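Local structure of uncharacterized protein (4QXZ) at residues A[74-86]-A[95-107]. The protein is of unknown function but has a beta-barrel core resembling proteins of the type VI secretion system, joined to a pair of helices. Residues are numbered along the deposited sequence; the frame is centred on the assembly and turned at random.
Sequences EYQDNEQLLDIRV and PALFESTVKSIKN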
# COMPACT_ATOMS: atom_id res chain seq x y z
N GLU A 74 12.60 -14.24 19.52
CA GLU A 74 12.11 -14.39 20.90
C GLU A 74 10.67 -13.89 21.08
O GLU A 74 9.96 -14.44 21.92
CB GLU A 74 13.03 -13.70 21.91
CG GLU A 74 12.60 -13.94 23.36
CD GLU A 74 13.51 -13.31 24.40
OE1 GLU A 74 14.16 -12.28 24.09
OE2 GLU A 74 13.58 -13.85 25.54
N TYR A 75 10.26 -12.85 20.35
CA TYR A 75 8.86 -12.39 20.40
C TYR A 75 7.92 -13.45 19.87
O TYR A 75 6.83 -13.67 20.41
CB TYR A 75 8.65 -11.09 19.59
CG TYR A 75 9.24 -9.84 20.21
CD1 TYR A 75 9.34 -9.70 21.60
CD2 TYR A 75 9.68 -8.79 19.42
CE1 TYR A 75 9.87 -8.56 22.17
CE2 TYR A 75 10.19 -7.64 19.99
CZ TYR A 75 10.28 -7.54 21.37
OH TYR A 75 10.81 -6.44 21.99
N GLN A 76 8.34 -14.11 18.79
CA GLN A 76 7.53 -15.16 18.19
C GLN A 76 7.43 -16.37 19.12
O GLN A 76 6.34 -16.91 19.33
CB GLN A 76 8.13 -15.58 16.86
CG GLN A 76 7.25 -16.50 16.03
CD GLN A 76 7.93 -16.93 14.74
OE1 GLN A 76 9.16 -16.90 14.62
NE2 GLN A 76 7.13 -17.34 13.77
N ASP A 77 8.56 -16.76 19.71
CA ASP A 77 8.61 -17.95 20.58
C ASP A 77 7.78 -17.80 21.86
O ASP A 77 7.22 -18.77 22.34
CB ASP A 77 10.06 -18.30 20.96
CG ASP A 77 10.87 -18.84 19.79
OD1 ASP A 77 10.26 -19.24 18.76
OD2 ASP A 77 12.12 -18.87 19.90
N ASN A 78 7.71 -16.59 22.40
CA ASN A 78 6.95 -16.33 23.61
C ASN A 78 5.52 -15.90 23.33
O ASN A 78 4.75 -15.67 24.27
CB ASN A 78 7.66 -15.25 24.42
CG ASN A 78 8.97 -15.74 25.00
OD1 ASN A 78 9.16 -16.95 25.15
ND2 ASN A 78 9.86 -14.81 25.35
N GLU A 79 5.17 -15.79 22.04
CA GLU A 79 3.90 -15.17 21.60
C GLU A 79 3.66 -13.80 22.26
O GLU A 79 2.53 -13.45 22.61
CB GLU A 79 2.74 -16.12 21.85
CG GLU A 79 2.97 -17.48 21.20
CD GLU A 79 1.70 -18.30 21.02
OE1 GLU A 79 0.62 -17.72 20.81
OE2 GLU A 79 1.80 -19.55 21.06
N GLN A 80 4.74 -13.04 22.40
CA GLN A 80 4.72 -11.71 22.98
C GLN A 80 3.69 -10.78 22.37
O GLN A 80 3.65 -10.62 21.16
CB GLN A 80 6.08 -11.06 22.74
CG GLN A 80 6.25 -9.74 23.44
CD GLN A 80 6.36 -9.93 24.92
OE1 GLN A 80 5.48 -9.52 25.68
NE2 GLN A 80 7.42 -10.59 25.34
N LEU A 81 2.90 -10.13 23.22
CA LEU A 81 1.95 -9.11 22.79
C LEU A 81 2.70 -7.80 22.64
O LEU A 81 3.31 -7.32 23.60
CB LEU A 81 0.80 -8.97 23.79
CG LEU A 81 -0.07 -10.23 23.89
CD1 LEU A 81 -1.11 -10.14 25.00
CD2 LEU A 81 -0.74 -10.50 22.55
N LEU A 82 2.67 -7.24 21.44
CA LEU A 82 3.48 -6.06 21.11
C LEU A 82 2.60 -4.86 20.84
O LEU A 82 1.63 -4.96 20.10
CB LEU A 82 4.36 -6.34 19.89
CG LEU A 82 5.37 -7.48 20.02
CD1 LEU A 82 5.99 -7.80 18.67
CD2 LEU A 82 6.45 -7.12 21.01
N ASP A 83 2.92 -3.73 21.47
CA ASP A 83 2.20 -2.49 21.29
C ASP A 83 2.95 -1.67 20.23
O ASP A 83 4.04 -1.12 20.48
CB ASP A 83 2.12 -1.73 22.62
CG ASP A 83 1.06 -0.61 22.63
OD1 ASP A 83 0.08 -0.64 21.83
OD2 ASP A 83 1.19 0.30 23.48
N ILE A 84 2.37 -1.59 19.05
CA ILE A 84 3.09 -1.02 17.92
C ILE A 84 2.41 0.22 17.34
O ILE A 84 1.20 0.43 17.52
CB ILE A 84 3.31 -2.05 16.79
CG1 ILE A 84 2.00 -2.41 16.09
CG2 ILE A 84 3.98 -3.29 17.33
CD1 ILE A 84 2.19 -3.29 14.86
N ARG A 85 3.24 1.03 16.70
CA ARG A 85 2.81 2.24 16.02
C ARG A 85 3.20 2.09 14.56
O ARG A 85 4.34 1.75 14.25
CB ARG A 85 3.52 3.45 16.59
CG ARG A 85 3.40 3.59 18.09
CD ARG A 85 1.99 3.94 18.51
NE ARG A 85 1.83 3.83 19.95
CZ ARG A 85 1.41 2.76 20.61
NH1 ARG A 85 1.06 1.64 19.98
NH2 ARG A 85 1.34 2.80 21.93
N VAL A 86 2.24 2.32 13.67
CA VAL A 86 2.48 2.20 12.22
C VAL A 86 2.02 3.50 11.53
O VAL A 86 0.86 3.91 11.66
CB VAL A 86 1.72 1.00 11.63
CG1 VAL A 86 2.14 0.77 10.18
CG2 VAL A 86 1.94 -0.25 12.47
N PRO A 95 0.51 8.10 13.69
CA PRO A 95 0.56 6.66 13.78
C PRO A 95 -0.81 6.07 13.99
O PRO A 95 -1.62 6.68 14.65
CB PRO A 95 1.38 6.40 15.05
CG PRO A 95 1.98 7.69 15.46
CD PRO A 95 1.28 8.78 14.74
N ALA A 96 -1.07 4.91 13.41
CA ALA A 96 -2.15 4.07 13.87
C ALA A 96 -1.64 3.16 14.99
O ALA A 96 -0.46 2.83 15.08
CB ALA A 96 -2.72 3.26 12.72
N LEU A 97 -2.55 2.74 15.86
CA LEU A 97 -2.19 2.00 17.05
C LEU A 97 -2.66 0.57 16.90
O LEU A 97 -3.83 0.35 16.60
CB LEU A 97 -2.83 2.65 18.27
CG LEU A 97 -2.83 4.19 18.33
CD1 LEU A 97 -3.51 4.67 19.60
CD2 LEU A 97 -1.42 4.76 18.26
N PHE A 98 -1.76 -0.40 17.07
CA PHE A 98 -2.13 -1.82 17.03
C PHE A 98 -1.55 -2.61 18.18
O PHE A 98 -0.52 -2.26 18.76
CB PHE A 98 -1.63 -2.49 15.76
CG PHE A 98 -2.13 -1.88 14.50
CD1 PHE A 98 -1.50 -0.77 13.96
CD2 PHE A 98 -3.19 -2.44 13.82
CE1 PHE A 98 -1.96 -0.21 12.79
CE2 PHE A 98 -3.65 -1.89 12.65
CZ PHE A 98 -3.02 -0.77 12.13
N GLU A 99 -2.24 -3.69 18.49
CA GLU A 99 -1.71 -4.71 19.39
C GLU A 99 -1.45 -5.91 18.49
O GLU A 99 -2.36 -6.34 17.77
CB GLU A 99 -2.73 -5.05 20.49
CG GLU A 99 -2.22 -6.06 21.52
CD GLU A 99 -3.22 -6.35 22.65
OE1 GLU A 99 -4.34 -5.78 22.59
OE2 GLU A 99 -2.92 -7.15 23.59
N SER A 100 -0.23 -6.44 18.54
CA SER A 100 0.12 -7.53 17.63
C SER A 100 1.07 -8.59 18.18
O SER A 100 1.72 -8.42 19.23
CB SER A 100 0.73 -6.93 16.35
OG SER A 100 2.00 -6.37 16.60
N THR A 101 1.13 -9.69 17.42
CA THR A 101 2.08 -10.79 17.65
C THR A 101 2.80 -11.15 16.35
O THR A 101 2.22 -11.02 15.25
CB THR A 101 1.37 -12.06 18.15
OG1 THR A 101 0.29 -12.36 17.26
CG2 THR A 101 0.78 -11.85 19.55
N VAL A 102 4.03 -11.62 16.48
CA VAL A 102 4.78 -12.08 15.31
C VAL A 102 4.24 -13.43 14.82
O VAL A 102 4.17 -14.40 15.59
CB VAL A 102 6.28 -12.20 15.60
CG1 VAL A 102 7.03 -12.57 14.32
CG2 VAL A 102 6.81 -10.90 16.19
N LYS A 103 3.87 -13.48 13.55
CA LYS A 103 3.26 -14.66 12.94
C LYS A 103 4.28 -15.51 12.18
O LYS A 103 4.23 -16.73 12.23
CB LYS A 103 2.18 -14.20 11.98
CG LYS A 103 1.28 -15.30 11.47
CD LYS A 103 0.38 -14.74 10.39
CE LYS A 103 -1.06 -15.20 10.57
NZ LYS A 103 -1.20 -16.67 10.40
N SER A 104 5.19 -14.86 11.45
CA SER A 104 6.24 -15.56 10.71
C SER A 104 7.45 -14.68 10.47
O SER A 104 7.34 -13.45 10.40
CB SER A 104 5.69 -16.11 9.38
OG SER A 104 5.50 -15.11 8.40
N ILE A 105 8.62 -15.31 10.37
CA ILE A 105 9.89 -14.61 10.10
C ILE A 105 10.61 -15.34 8.98
O ILE A 105 10.67 -16.57 8.95
CB ILE A 105 10.81 -14.60 11.33
CG1 ILE A 105 10.07 -14.06 12.56
CG2 ILE A 105 12.05 -13.75 11.08
CD1 ILE A 105 10.85 -14.17 13.85
N LYS A 106 11.17 -14.56 8.07
CA LYS A 106 12.06 -15.07 7.05
C LYS A 106 13.39 -14.34 7.13
O LYS A 106 13.44 -13.13 6.93
CB LYS A 106 11.44 -14.81 5.69
CG LYS A 106 10.35 -15.78 5.32
CD LYS A 106 10.31 -15.89 3.80
CE LYS A 106 9.61 -17.15 3.34
NZ LYS A 106 8.14 -17.00 3.42
N ASN A 107 14.47 -15.05 7.39
CA ASN A 107 15.78 -14.44 7.43
C ASN A 107 16.51 -14.50 6.11
O ASN A 107 16.51 -15.51 5.47
CB ASN A 107 16.63 -15.08 8.50
CG ASN A 107 17.89 -14.32 8.75
OD1 ASN A 107 18.21 -13.40 8.04
ND2 ASN A 107 18.63 -14.72 9.76
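Leu82, Ile84 and Val86 pair with Ser100, Phe98 and Ala96 as the hydrogen-bonded positions of an antiparallel beta hairpin in the barrel core. Two backbone bonds close each pair, the shortest from Leu82 N to Ser100 O at 2.7 Å. Leu82 O, which accepts Ser100 N, also has a CA-H...O contact from Glu99 CA at 3.4 Å. Ile84, Val86 and Phe98 are buried on one face, where Ile84 also touches Phe29 of strand 23-32 and Phe98 touches Ile120 of strand 111-121, so bulky apolar groups fill the interface between strands: Ile84 CG1 packs on Phe98 CB at 3.6 Å, and Val86 CG2 meets the ring at CD1. Small Ser100 brings OG to 3.5 Å from Ile84 CD1.

On the other face, CB of Arg85 lies against CB of Pro95; the chain then bends at chi2 (-69°), bringing CD to 3.5 Å from Leu97 CD2, which NE also approaches. The end-on salt bridge to Asp83 joins NH1 to OD1, nearly straight at 172° and in the guanidinium plane, and NH2 to OD2 at 2.9 Å, both from above the carboxylate plane; NH1 also bonds weakly to Ile84 O. Arginine suits this buried place because Asp83 balances its charge and Ser155 O takes NH2 as well. Tyr121 OH and Lys158 N fix the carboxylate.

A Schellman motif at Glu79 ends helix 69-77. Before it, Gln76 has CB against Val102; with CG anti to the backbone N (chi1 -170°), the extended chain carries OE1 to Ile105 CD1 and NE2 into a weak 3.3 Å hydrogen bond with Lys103 O.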